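Putative glutathione-regulated potassium-efflux system protein KefB (Vibrio parahaemolyticus RIMD 2210633, PDB 3C85) probably exchanges monovalent cations for protons in potassium efflux across the membrane, this chain being its nucleotide-binding TrkA-N domain. Local coordinates at residues Ala137-Pro142 against Glu146-Ser151; Gly68-Ile71 against Ala75-Gln78; Ala40-Leu45 against Asp56-Arg61; Gly48-Gly53 against Leu110-His115; Thr121-Leu126 against Gly133-Ile138. All coordinates share one frame; numbering follows the deposited sequence. Where two conformers were deposited one is given.

Overall arrangement
All five contacts belong to one Rossmann-type parallel sheet with helices on both faces. Contacts 2, 3 and 4 involve one face, where helices 73-81 and 49-62 pack; contacts 1 and 5 lie on the other, under helices 142-151 and 116-128, and share Ala-137 and Ile-138 of strand 134-139. Contact 4 sits near the middle, its centre about 12 Å from that of contact 3, which shares its helix, and about 11 Å from that of contact 2. Glu-70 of contact 2 and His-115 of contact 4 bind AMP, which is absent from this chain. Contacts 1 and 2 are farthest apart, their centres separated by about 24 Å. The second subunit touches every contact except contact 2.

Contact 1. Residues Ala137-Pro142 against Glu146-Ser151; sequences AIAEYP and EGLLES
With CG beside its backbone N (chi1 -74°) and the chain nearly extended at the next bond (chi2 155°), Leu-148 sends CD1 from helix 142-151 onto Ala-137 and Ala-139 of strand 134-139. This is the first half of a beta-alpha-beta unit of the Rossmann fold, the strand turning directly into the helix that comes back over it. The two alanines are two residues apart on the strand, so their methyls lie on one face of the sheet. Leu-148 CD1 meets Ala-137 CB at 3.7 Å and Ala-139 CB, more loosely, at 4.2 Å. His-116 and Gln-120 of helix 116-128 pack on the same leucine. Ile-138 faces the other way and packs on Phe-167 of the second subunit.

Beyond the strand the remaining contact is the helix's own first-turn bond. Tyr-141 occupies the N-cap position, and Glu-146 N donates to Pro-142 O in an i to i+4 bond of 2.8 Å, almost straight at 177°. The carboxylate of Glu-146 leads away on an extended chain, while its CB lies 3.5 Å from the same Pro-142 O.

Contact 2. Residues Gly68-Ile71 against Ala75-Gln78; sequences GIEI and AAQQ
The apolar part of the contact is made by the aliphatic stem of Glu-70 lying against the first turns of helix 73-81. Its CG stands 4.1 Å from Ala-75 CB and equally far from the backbone Ala-76 N. Nearer the backbone of the strand, Glu-70 CB and Ala-76 CB are 4.3 Å apart. Both alanine methyls point at the strand, and their small size is consistent with the close approach, 5.9 Å between the alpha carbons of Glu-70 and Ala-76. Ala-76 also packs on Val-86 and Ser-88 of the neighbouring edge strand, so the helix straddles two strands.

The polar partners of the carboxylate lie outside the two segments. CG is trans to the backbone N (chi1 174°), and a bend at the next bond (chi2 51°) lays the carboxylate alongside Ala-75 and directs it to the glycine-rich loop and Arg-72. There OE2 forms a salt bridge with Arg-72 NE, and OE1 accepts a hydrogen bond from Met-47 N in the loop. Two different donors thus hold the two oxygens of this buried group and restrict its rotation; the arginine's charge, helped by the amide N-H, would probably favour the ionised form.

Glu-70 and Arg-72 both bind AMP. An acidic residue at the end of the second strand, next to the glycine-rich loop, is a hallmark of Rossmann nucleotide sites, where it commonly receives the ribose hydroxyls of the nucleotide.

Contact 3. Residues Ala40-Leu45 against Asp56-Arg61; sequences AQVLIL and DELRAR
Val-42 and Ile-44 bring no flat group to Leu-58: neither ring, amide nor guanidinium takes part between the two segments, and the contact is made by branched aliphatic ends alone. Leu-58 reaches from helix 49-62 to the sheet and meets Val-42 tip to tip, its CD1 3.9 Å from Val-42 CG1. The same methyl stands 4.2 Å from Ile-44 CD1. Val-42 and Ile-44 sit two residues apart on one side of the strand, so a single leucine methyl serves both. Both branches of the valine face the leucine: chi1 at -178° puts CG1 opposite the backbone N and makes it the nearer one, with CG2 close behind.

Strand 42-45 and helix 49-62 are the first strand and helix of the Rossmann fold, joined through the glycine-rich loop; strand 66-70 completes the beta-alpha-beta crossover. Leu-58 spans more than one strand, packing also on Ser-66 of strand 66-70 and on Leu-110 of strand 108-111, the neighbours of the central strand on its two sides. The alpha carbons of Val-42 and Leu-58 stay 9.1 Å apart, a spacing filled by the side chains.

Helix 159-175 of the second subunit flanks the same region: its Cys-172 packs on Leu-58, and its Arg-169 forms a salt bridge with Glu-57 on the preceding position of helix 49-62. Phe-179 of that subunit packs on Val-42.

Contact 4. Residues Gly48-Gly53 against Leu110-His115; sequences GRIGTG and LLAMPH
A water molecule joins Ala-112 to the glycine-rich loop, gripped by three backbone groups. It donates to Ala-112 O at 2.8 Å and accepts from Gly-51 N at 2.9 Å, with a weak bond from Gly-48 N at 3.0 Å. It thus ties the start of helix 49-62 to the end of strand 108-111, segments far apart in sequence. Such a water, between the glycine-rich loop and the end of the fourth strand, is a recurrent feature of Rossmann nucleotide-binding domains.

Beside the water the packing is close and apolar. Ala-112 CB lies 4.1 Å from Gly-51 CA, against bare helix backbone. The lack of a side chain is consistent with the 5.4 Å between the alpha carbons of Gly-51 and Ala-112. In Ile-50 a chi1 of -61° sets CG2 opposite the backbone N, and this branch stands 4.5 Å from Ala-112 CB; the side chain also touches Ile-138 on the next strand and Tyr-160 of the second subunit.

The first helical turn is braced from within. Gly-48, at the N-cap, offers its O to two donors, Thr-52 N at 3.0 Å and Thr-52 OG1 at 2.8 Å; the hydroxyl comes in above the carbonyl plane, 46° out of it.

His-115, which binds AMP, follows on the strand-end loop. With backbone N-H groups gathered at a helix start, the glycine-rich loop probably carries a partial positive field of the kind that suits a nucleotide phosphate; the water, held by two of those N-H groups, turns this donor-rich loop into a donor for the strand-end carbonyl and satisfies Ala-112 O.

Contact 5. Residues Thr121-Leu126 against Gly133-Ile138; sequences TALEQL and GQIAAI
The second half of a beta-alpha-beta crossover is joined here: helix 116-128, arriving from strand 108-111, packs on strand 134-139, which lies next to that strand in the parallel sheet. Ile-135 is the strand's one contributor. Its CG1 branch stands beside the backbone N (chi1 -57°) and continues extended (chi2 167°), which carries CD1 out from the sheet to the helix.

Two leucines one helical turn apart receive it. The first bond of the Leu-123 side chain runs beside the strand rather than at it, but with CG opposite its backbone N (chi1 170°) its branches swing over, and CD1 meets Ile-135 CD1 obliquely at 3.6 Å. Leu-126 points at the strand and meets the isoleucine tip to tip, CD2 lying 3.5 Å from Ile-135 CD1 and 3.8 Å from Ile-135 CG1 in the conformer given; a second conformer exists, so the closeness of that fit is doubtful. The main chains stay well apart, 8.3 Å between the alpha carbons of Leu-123 and Ile-135.

The same leucines pack the helix against its surroundings, Leu-123 on Leu-111 and Ser-151, and Leu-126 on Val-109 and Trp-97. On the reverse face of the strand, Ala-136 meets Val-171 of the second subunit, which packs beside helix 49-62 on the face opposite helix 116-128. With helices 49-62 and 73-81 on one face of the sheet and 116-128 and 142-151 on the other, the chain by itself forms the three-layer alpha-beta-alpha arrangement of a Rossmann-type fold.

Contact 1. Residues Ala137-Pro142 against Glu146-Ser151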
# COMPACT_ATOMS: atom_id res chain seq x y z
N ALA A 137 -10.09 -8.04 -2.84
CA ALA A 137 -9.42 -7.58 -4.05
C ALA A 137 -8.76 -6.23 -3.84
O ALA A 137 -9.11 -5.46 -2.92
CB ALA A 137 -10.40 -7.53 -5.18
N ILE A 138 -7.80 -5.92 -4.69
CA ILE A 138 -7.09 -4.67 -4.60
C ILE A 138 -6.95 -4.17 -6.01
O ILE A 138 -6.74 -4.92 -6.88
CB ILE A 138 -5.73 -4.83 -3.91
CG1 ILE A 138 -5.18 -3.52 -3.39
CG2 ILE A 138 -4.77 -5.58 -4.75
CD1 ILE A 138 -4.12 -3.70 -2.42
N ALA A 139 -7.12 -2.88 -6.20
CA ALA A 139 -7.02 -2.28 -7.50
C ALA A 139 -6.57 -0.81 -7.47
O ALA A 139 -6.35 -0.27 -6.45
CB ALA A 139 -8.30 -2.43 -8.22
N GLU A 140 -6.47 -0.21 -8.63
CA GLU A 140 -5.94 1.12 -8.78
C GLU A 140 -6.89 2.30 -8.61
O GLU A 140 -6.51 3.33 -8.15
CB GLU A 140 -5.26 1.24 -10.12
CG GLU A 140 -4.01 0.52 -10.23
CD GLU A 140 -3.21 0.98 -11.38
OE1 GLU A 140 -3.57 0.68 -12.50
OE2 GLU A 140 -2.27 1.72 -11.16
N TYR A 141 -8.12 2.10 -9.03
CA TYR A 141 -9.08 3.15 -9.23
C TYR A 141 -10.45 2.80 -8.66
O TYR A 141 -10.82 1.66 -8.66
CB TYR A 141 -9.23 3.46 -10.71
CG TYR A 141 -7.97 3.90 -11.42
CD1 TYR A 141 -7.39 5.11 -11.15
CD2 TYR A 141 -7.40 3.12 -12.36
CE1 TYR A 141 -6.25 5.52 -11.83
CE2 TYR A 141 -6.28 3.50 -13.02
CZ TYR A 141 -5.70 4.70 -12.76
OH TYR A 141 -4.57 5.10 -13.43
N PRO A 142 -11.17 3.81 -8.21
CA PRO A 142 -12.50 3.56 -7.64
C PRO A 142 -13.41 2.76 -8.59
O PRO A 142 -14.08 1.85 -8.12
CB PRO A 142 -13.06 4.96 -7.43
CG PRO A 142 -11.82 5.80 -7.13
CD PRO A 142 -10.78 5.23 -8.09
N GLU A 146 -15.26 -0.61 -7.31
CA GLU A 146 -16.72 -0.71 -7.38
C GLU A 146 -17.13 -1.87 -8.28
O GLU A 146 -18.00 -2.65 -7.92
CB GLU A 146 -17.34 0.60 -7.88
CG GLU A 146 -18.86 0.61 -7.75
CD GLU A 146 -19.41 1.94 -8.10
OE1 GLU A 146 -19.61 2.17 -9.32
OE2 GLU A 146 -19.66 2.75 -7.18
N GLY A 147 -16.49 -2.00 -9.43
CA GLY A 147 -16.78 -3.13 -10.32
C GLY A 147 -16.52 -4.49 -9.70
O GLY A 147 -17.28 -5.43 -9.94
N LEU A 148 -15.44 -4.62 -8.94
CA LEU A 148 -15.17 -5.87 -8.21
C LEU A 148 -16.23 -6.16 -7.17
O LEU A 148 -16.66 -7.32 -7.05
CB LEU A 148 -13.76 -5.87 -7.57
CG LEU A 148 -12.61 -6.06 -8.57
CD1 LEU A 148 -11.26 -5.47 -8.08
CD2 LEU A 148 -12.44 -7.50 -9.01
N LEU A 149 -16.64 -5.14 -6.41
CA LEU A 149 -17.78 -5.30 -5.49
C LEU A 149 -19.05 -5.73 -6.22
O LEU A 149 -19.78 -6.68 -5.79
CB LEU A 149 -18.00 -4.03 -4.67
CG LEU A 149 -16.86 -3.70 -3.70
CD1 LEU A 149 -17.13 -2.41 -3.03
CD2 LEU A 149 -16.75 -4.79 -2.67
N GLU A 150 -19.35 -5.06 -7.32
CA GLU A 150 -20.52 -5.43 -8.09
C GLU A 150 -20.43 -6.90 -8.56
O GLU A 150 -21.45 -7.59 -8.65
CB GLU A 150 -20.66 -4.51 -9.32
CG GLU A 150 -21.14 -3.12 -9.06
CD GLU A 150 -21.12 -2.33 -10.37
OE1 GLU A 150 -20.29 -2.67 -11.24
OE2 GLU A 150 -21.92 -1.41 -10.55
N SER A 151 -19.22 -7.37 -8.88
CA SER A 151 -19.05 -8.71 -9.44
C SER A 151 -19.07 -9.76 -8.36
O SER A 151 -19.13 -10.93 -8.65
CB SER A 151 -17.74 -8.81 -10.25
OG SER A 151 -17.82 -8.01 -11.41

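Contact 2. Residues Gly68-Ile71 against Ala75-Gln78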
# COMPACT_ATOMS: atom_id res chain seq x y z
N GLY A 68 0.17 -19.33 -2.24
CA GLY A 68 0.28 -18.34 -3.30
C GLY A 68 0.25 -19.06 -4.63
O GLY A 68 0.77 -20.16 -4.75
N ILE A 69 -0.42 -18.45 -5.61
CA ILE A 69 -0.47 -18.93 -6.99
C ILE A 69 0.19 -17.85 -7.85
O ILE A 69 -0.17 -16.66 -7.74
CB ILE A 69 -1.95 -19.18 -7.47
CG1 ILE A 69 -2.73 -20.04 -6.46
CG2 ILE A 69 -1.98 -19.66 -8.95
CD1 ILE A 69 -2.12 -21.38 -6.10
N GLU A 70 1.16 -18.23 -8.67
CA GLU A 70 2.00 -17.28 -9.40
C GLU A 70 2.29 -17.77 -10.83
O GLU A 70 2.74 -18.91 -11.02
CB GLU A 70 3.29 -17.08 -8.58
CG GLU A 70 4.37 -16.22 -9.26
CD GLU A 70 3.85 -14.90 -9.76
OE1 GLU A 70 3.28 -14.16 -8.93
OE2 GLU A 70 4.00 -14.61 -10.97
N ILE A 71 2.00 -16.95 -11.83
CA ILE A 71 2.17 -17.37 -13.23
C ILE A 71 3.64 -17.53 -13.65
O ILE A 71 3.97 -18.35 -14.53
CB ILE A 71 1.41 -16.45 -14.21
CG1 ILE A 71 1.09 -17.22 -15.50
CG2 ILE A 71 2.15 -15.11 -14.41
CD1 ILE A 71 0.13 -16.49 -16.49
N ALA A 75 9.67 -16.93 -10.56
CA ALA A 75 9.27 -16.23 -9.33
C ALA A 75 8.70 -17.19 -8.30
O ALA A 75 8.92 -17.03 -7.09
CB ALA A 75 8.27 -15.10 -9.61
N ALA A 76 7.96 -18.19 -8.77
CA ALA A 76 7.38 -19.18 -7.84
C ALA A 76 8.50 -20.01 -7.19
O ALA A 76 8.48 -20.24 -5.98
CB ALA A 76 6.35 -20.08 -8.54
N GLN A 77 9.47 -20.45 -7.98
CA GLN A 77 10.65 -21.14 -7.44
C GLN A 77 11.42 -20.27 -6.45
O GLN A 77 11.85 -20.74 -5.38
CB GLN A 77 11.57 -21.57 -8.60
CG GLN A 77 12.63 -22.59 -8.23
CD GLN A 77 13.72 -22.70 -9.29
OE1 GLN A 77 13.82 -21.86 -10.19
NE2 GLN A 77 14.58 -23.71 -9.17
N GLN A 78 11.62 -19.00 -6.80
CA GLN A 78 12.31 -18.09 -5.87
C GLN A 78 11.54 -17.98 -4.55
O GLN A 78 12.13 -18.12 -3.49
CB GLN A 78 12.60 -16.73 -6.54
CG GLN A 78 13.29 -15.70 -5.67
CD GLN A 78 14.66 -16.13 -5.19
OE1 GLN A 78 15.42 -16.79 -5.92
NE2 GLN A 78 15.01 -15.73 -3.96

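Contact 3. Residues Ala40-Leu45 against Asp56-Arg61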
# COMPACT_ATOMS: atom_id res chain seq x y z
N ALA A 40 -4.21 -25.03 3.63
CA ALA A 40 -4.25 -23.58 3.35
C ALA A 40 -5.65 -23.02 3.56
O ALA A 40 -6.63 -23.60 3.10
CB ALA A 40 -3.77 -23.30 1.90
N GLN A 41 -5.73 -21.91 4.30
CA GLN A 41 -6.99 -21.25 4.58
C GLN A 41 -7.13 -19.99 3.73
O GLN A 41 -8.24 -19.45 3.60
CB GLN A 41 -7.04 -20.89 6.04
CG GLN A 41 -7.13 -22.11 6.97
CD GLN A 41 -7.19 -21.72 8.41
OE1 GLN A 41 -6.18 -21.76 9.14
NE2 GLN A 41 -8.36 -21.37 8.86
N VAL A 42 -6.01 -19.52 3.15
CA VAL A 42 -6.00 -18.32 2.30
C VAL A 42 -5.36 -18.73 0.98
O VAL A 42 -4.32 -19.37 0.99
CB VAL A 42 -5.18 -17.14 2.93
CG1 VAL A 42 -5.23 -15.88 2.04
CG2 VAL A 42 -5.71 -16.79 4.33
N LEU A 43 -6.00 -18.41 -0.14
CA LEU A 43 -5.39 -18.56 -1.45
C LEU A 43 -5.02 -17.15 -1.91
O LEU A 43 -5.87 -16.26 -1.90
CB LEU A 43 -6.41 -19.14 -2.41
CG LEU A 43 -6.06 -19.82 -3.70
CD1 LEU A 43 -4.95 -20.90 -3.55
CD2 LEU A 43 -7.37 -20.51 -4.13
N ILE A 44 -3.75 -16.93 -2.25
CA ILE A 44 -3.33 -15.58 -2.71
C ILE A 44 -3.02 -15.67 -4.21
O ILE A 44 -2.09 -16.31 -4.62
CB ILE A 44 -2.13 -15.03 -1.93
CG1 ILE A 44 -2.48 -15.02 -0.42
CG2 ILE A 44 -1.74 -13.62 -2.45
CD1 ILE A 44 -1.34 -14.56 0.45
N LEU A 45 -3.85 -15.07 -5.03
CA LEU A 45 -3.65 -15.22 -6.46
C LEU A 45 -2.77 -14.06 -6.95
O LEU A 45 -3.25 -12.92 -7.07
CB LEU A 45 -5.01 -15.20 -7.15
CG LEU A 45 -5.99 -16.31 -6.71
CD1 LEU A 45 -7.31 -16.15 -7.47
CD2 LEU A 45 -5.37 -17.67 -7.01
N ASP A 56 3.23 -12.31 3.65
CA ASP A 56 4.14 -12.13 4.78
C ASP A 56 3.46 -11.51 6.01
O ASP A 56 3.73 -11.89 7.16
CB ASP A 56 5.31 -11.28 4.33
CG ASP A 56 6.31 -12.07 3.53
OD1 ASP A 56 6.09 -13.29 3.29
OD2 ASP A 56 7.31 -11.46 3.13
N GLU A 57 2.58 -10.54 5.76
CA GLU A 57 1.77 -9.94 6.83
C GLU A 57 0.82 -10.96 7.51
O GLU A 57 0.72 -11.02 8.74
CB GLU A 57 1.01 -8.75 6.26
CG GLU A 57 0.06 -8.07 7.24
CD GLU A 57 0.80 -7.31 8.32
OE1 GLU A 57 1.99 -6.94 8.12
OE2 GLU A 57 0.20 -7.07 9.37
N LEU A 58 0.13 -11.78 6.73
CA LEU A 58 -0.64 -12.90 7.28
C LEU A 58 0.25 -13.92 8.01
O LEU A 58 -0.14 -14.42 9.08
CB LEU A 58 -1.43 -13.63 6.18
CG LEU A 58 -2.52 -12.81 5.47
CD1 LEU A 58 -3.01 -13.47 4.18
CD2 LEU A 58 -3.68 -12.52 6.43
N ARG A 59 1.40 -14.28 7.44
CA ARG A 59 2.29 -15.23 8.13
C ARG A 59 2.69 -14.71 9.52
O ARG A 59 2.73 -15.46 10.49
CB ARG A 59 3.53 -15.56 7.30
CG ARG A 59 4.50 -16.52 8.04
CD ARG A 59 5.85 -16.65 7.34
NE ARG A 59 5.79 -17.43 6.09
CZ ARG A 59 6.04 -18.74 5.96
NH1 ARG A 59 5.95 -19.29 4.75
NH2 ARG A 59 6.40 -19.50 7.01
N ALA A 60 2.97 -13.41 9.62
CA ALA A 60 3.34 -12.78 10.89
C ALA A 60 2.25 -12.88 11.96
O ALA A 60 2.55 -13.04 13.13
CB ALA A 60 3.72 -11.32 10.64
N ARG A 61 0.98 -12.75 11.55
CA ARG A 61 -0.16 -12.74 12.49
C ARG A 61 -0.72 -14.15 12.76
O ARG A 61 -1.04 -14.50 13.91
CB ARG A 61 -1.27 -11.80 11.97
CG ARG A 61 -2.48 -11.58 12.91
CD ARG A 61 -2.89 -10.10 12.96
NE ARG A 61 -2.11 -9.36 13.96
CZ ARG A 61 -2.15 -8.04 14.15
NH1 ARG A 61 -2.95 -7.27 13.41
NH2 ARG A 61 -1.39 -7.49 15.08

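Contact 4. Residues Gly48-Gly53 against Leu110-His115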
# COMPACT_ATOMS: atom_id res chain seq x y z
N GLY A 48 3.35 -11.18 -6.90
CA GLY A 48 4.22 -10.01 -7.19
C GLY A 48 4.34 -9.35 -5.84
O GLY A 48 4.03 -9.99 -4.83
N ARG A 49 4.74 -8.09 -5.80
CA ARG A 49 5.01 -7.40 -4.57
C ARG A 49 3.79 -7.24 -3.65
O ARG A 49 3.91 -7.36 -2.49
CB ARG A 49 5.73 -6.08 -4.84
CG ARG A 49 7.13 -6.26 -5.40
CD ARG A 49 7.94 -5.01 -5.36
NE ARG A 49 8.43 -4.79 -4.02
CZ ARG A 49 9.55 -5.29 -3.55
NH1 ARG A 49 10.30 -6.03 -4.33
NH2 ARG A 49 9.91 -5.04 -2.32
N ILE A 50 2.63 -7.01 -4.22
CA ILE A 50 1.42 -6.92 -3.38
C ILE A 50 1.12 -8.25 -2.67
O ILE A 50 0.99 -8.32 -1.40
CB ILE A 50 0.20 -6.38 -4.15
CG1 ILE A 50 0.47 -4.96 -4.69
CG2 ILE A 50 -1.05 -6.33 -3.24
CD1 ILE A 50 -0.65 -4.46 -5.57
N GLY A 51 1.00 -9.30 -3.46
CA GLY A 51 0.65 -10.64 -2.92
C GLY A 51 1.67 -11.11 -1.90
O GLY A 51 1.33 -11.72 -0.88
N THR A 52 2.94 -10.78 -2.15
CA THR A 52 4.02 -11.13 -1.22
C THR A 52 3.92 -10.37 0.11
O THR A 52 4.09 -10.96 1.17
CB THR A 52 5.39 -10.92 -1.86
OG1 THR A 52 5.46 -11.68 -3.09
CG2 THR A 52 6.49 -11.37 -0.86
N GLY A 53 3.63 -9.06 0.07
CA GLY A 53 3.42 -8.35 1.31
C GLY A 53 2.24 -8.86 2.10
O GLY A 53 2.28 -8.92 3.33
N LEU A 110 -7.45 -13.87 -1.82
CA LEU A 110 -6.97 -12.50 -2.13
C LEU A 110 -6.66 -12.37 -3.61
O LEU A 110 -5.88 -13.13 -4.15
CB LEU A 110 -5.73 -12.13 -1.31
CG LEU A 110 -5.92 -12.19 0.22
CD1 LEU A 110 -4.64 -11.67 0.91
CD2 LEU A 110 -7.12 -11.35 0.66
N LEU A 111 -7.31 -11.45 -4.29
CA LEU A 111 -7.07 -11.23 -5.67
C LEU A 111 -5.96 -10.16 -5.85
O LEU A 111 -6.19 -9.01 -5.67
CB LEU A 111 -8.34 -10.81 -6.37
CG LEU A 111 -9.56 -11.72 -6.28
CD1 LEU A 111 -10.68 -11.15 -7.11
CD2 LEU A 111 -9.18 -13.02 -6.74
N ALA A 112 -4.77 -10.60 -6.18
CA ALA A 112 -3.59 -9.77 -6.22
C ALA A 112 -2.79 -9.92 -7.50
O ALA A 112 -1.60 -9.88 -7.49
CB ALA A 112 -2.76 -10.03 -5.07
N MSE A 113 -3.51 -10.13 -8.59
CA MSE A 113 -2.89 -10.29 -9.90
C MSE A 113 -2.33 -8.95 -10.34
O MSE A 113 -2.68 -7.91 -9.77
CB MSE A 113 -3.91 -10.79 -10.92
CG MSE A 113 -4.75 -11.96 -10.44
SE MSE A 113 -3.95 -13.69 -10.84
CE MSE A 113 -5.33 -14.40 -12.02
N PRO A 114 -1.46 -8.96 -11.34
CA PRO A 114 -0.84 -7.73 -11.78
C PRO A 114 -1.64 -7.00 -12.84
O PRO A 114 -1.36 -5.88 -13.10
CB PRO A 114 0.49 -8.22 -12.35
CG PRO A 114 0.27 -9.47 -12.78
CD PRO A 114 -0.85 -10.09 -12.02
N HIS A 115 -2.61 -7.64 -13.43
CA HIS A 115 -3.44 -7.05 -14.43
C HIS A 115 -4.86 -7.04 -13.91
O HIS A 115 -5.32 -8.06 -13.45
CB HIS A 115 -3.34 -7.89 -15.67
CG HIS A 115 -4.04 -7.33 -16.86
ND1 HIS A 115 -3.81 -6.08 -17.35
CD2 HIS A 115 -4.93 -7.90 -17.70
CE1 HIS A 115 -4.53 -5.89 -18.43
NE2 HIS A 115 -5.22 -6.98 -18.66
O HOH W 1 0.89 -9.55 -6.37

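Contact 5. Residues Thr121-Leu126 against Gly133-Ile138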
# COMPACT_ATOMS: atom_id res chain seq x y z
N THR A 121 -11.21 -12.03 -14.10
CA THR A 121 -11.31 -13.40 -14.66
C THR A 121 -11.11 -14.49 -13.58
O THR A 121 -11.86 -15.47 -13.55
CB THR A 121 -10.34 -13.57 -15.85
OG1 THR A 121 -10.64 -12.55 -16.80
CG2 THR A 121 -10.46 -14.95 -16.54
N ALA A 122 -10.17 -14.27 -12.67
CA ALA A 122 -9.98 -15.18 -11.54
C ALA A 122 -11.23 -15.29 -10.70
O ALA A 122 -11.58 -16.38 -10.30
CB ALA A 122 -8.82 -14.75 -10.68
N LEU A 123 -11.87 -14.16 -10.40
CA LEU A 123 -13.13 -14.14 -9.65
C LEU A 123 -14.22 -14.98 -10.33
O LEU A 123 -14.92 -15.76 -9.67
CB LEU A 123 -13.58 -12.70 -9.43
CG LEU A 123 -14.99 -12.42 -8.88
CD1 LEU A 123 -15.11 -12.84 -7.43
CD2 LEU A 123 -15.29 -10.94 -9.04
N GLU A 124 -14.37 -14.82 -11.65
CA GLU A 124 -15.31 -15.64 -12.43
C GLU A 124 -15.02 -17.14 -12.31
O GLU A 124 -15.95 -17.97 -12.23
CB GLU A 124 -15.26 -15.23 -13.91
CG GLU A 124 -15.81 -13.83 -14.17
CD GLU A 124 -15.73 -13.38 -15.65
OE1 GLU A 124 -15.19 -14.16 -16.47
OE2 GLU A 124 -16.21 -12.25 -15.98
N GLN A 125 -13.74 -17.52 -12.31
CA GLN A 125 -13.39 -18.93 -12.24
C GLN A 125 -13.80 -19.49 -10.89
O GLN A 125 -14.35 -20.59 -10.80
CB GLN A 125 -11.89 -19.14 -12.51
CG GLN A 125 -11.47 -18.92 -13.94
CD GLN A 125 -12.29 -19.75 -14.92
OE1 GLN A 125 -12.47 -20.95 -14.74
NE2 GLN A 125 -12.78 -19.10 -15.97
N LEU A 126 -13.56 -18.71 -9.85
CA LEU A 126 -13.88 -19.09 -8.48
C LEU A 126 -15.39 -19.21 -8.28
O LEU A 126 -15.86 -20.06 -7.52
CB LEU A 126 -13.31 -18.03 -7.55
CG LEU A 126 -13.16 -18.20 -6.04
CD1 LEU A 126 -12.38 -19.44 -5.67
CD2 LEU A 126 -12.46 -16.95 -5.52
N GLY A 133 -16.14 -19.24 0.38
CA GLY A 133 -15.72 -18.30 1.37
C GLY A 133 -15.74 -16.88 0.89
O GLY A 133 -16.50 -16.52 0.04
N GLN A 134 -14.87 -16.09 1.48
CA GLN A 134 -14.82 -14.67 1.23
C GLN A 134 -13.74 -14.36 0.20
O GLN A 134 -12.86 -15.13 -0.01
CB GLN A 134 -14.60 -13.93 2.54
CG GLN A 134 -15.65 -14.22 3.60
CD GLN A 134 -15.55 -13.37 4.80
OE1 GLN A 134 -16.31 -12.47 4.98
NE2 GLN A 134 -14.61 -13.66 5.63
N ILE A 135 -13.86 -13.23 -0.44
CA ILE A 135 -12.91 -12.82 -1.43
C ILE A 135 -12.63 -11.33 -1.22
O ILE A 135 -13.53 -10.58 -1.03
CB ILE A 135 -13.45 -12.99 -2.80
CG1 ILE A 135 -13.88 -14.43 -3.05
CG2 ILE A 135 -12.52 -12.55 -3.78
CD1 ILE A 135 -14.70 -14.60 -4.27
N ALA A 136 -11.37 -10.97 -1.25
CA ALA A 136 -10.94 -9.60 -1.24
C ALA A 136 -10.03 -9.28 -2.41
O ALA A 136 -9.36 -10.09 -2.91
CB ALA A 136 -10.33 -9.23 -0.00
N ALA A 137 -10.09 -8.04 -2.84
CA ALA A 137 -9.42 -7.58 -4.05
C ALA A 137 -8.76 -6.23 -3.84
O ALA A 137 -9.11 -5.46 -2.92
CB ALA A 137 -10.40 -7.53 -5.18
N ILE A 138 -7.80 -5.92 -4.69
CA ILE A 138 -7.09 -4.67 -4.60
C ILE A 138 -6.95 -4.17 -6.01
O ILE A 138 -6.74 -4.92 -6.88
CB ILE A 138 -5.73 -4.83 -3.91
CG1 ILE A 138 -5.18 -3.52 -3.39
CG2 ILE A 138 -4.77 -5.58 -4.75
CD1 ILE A 138 -4.12 -3.70 -2.42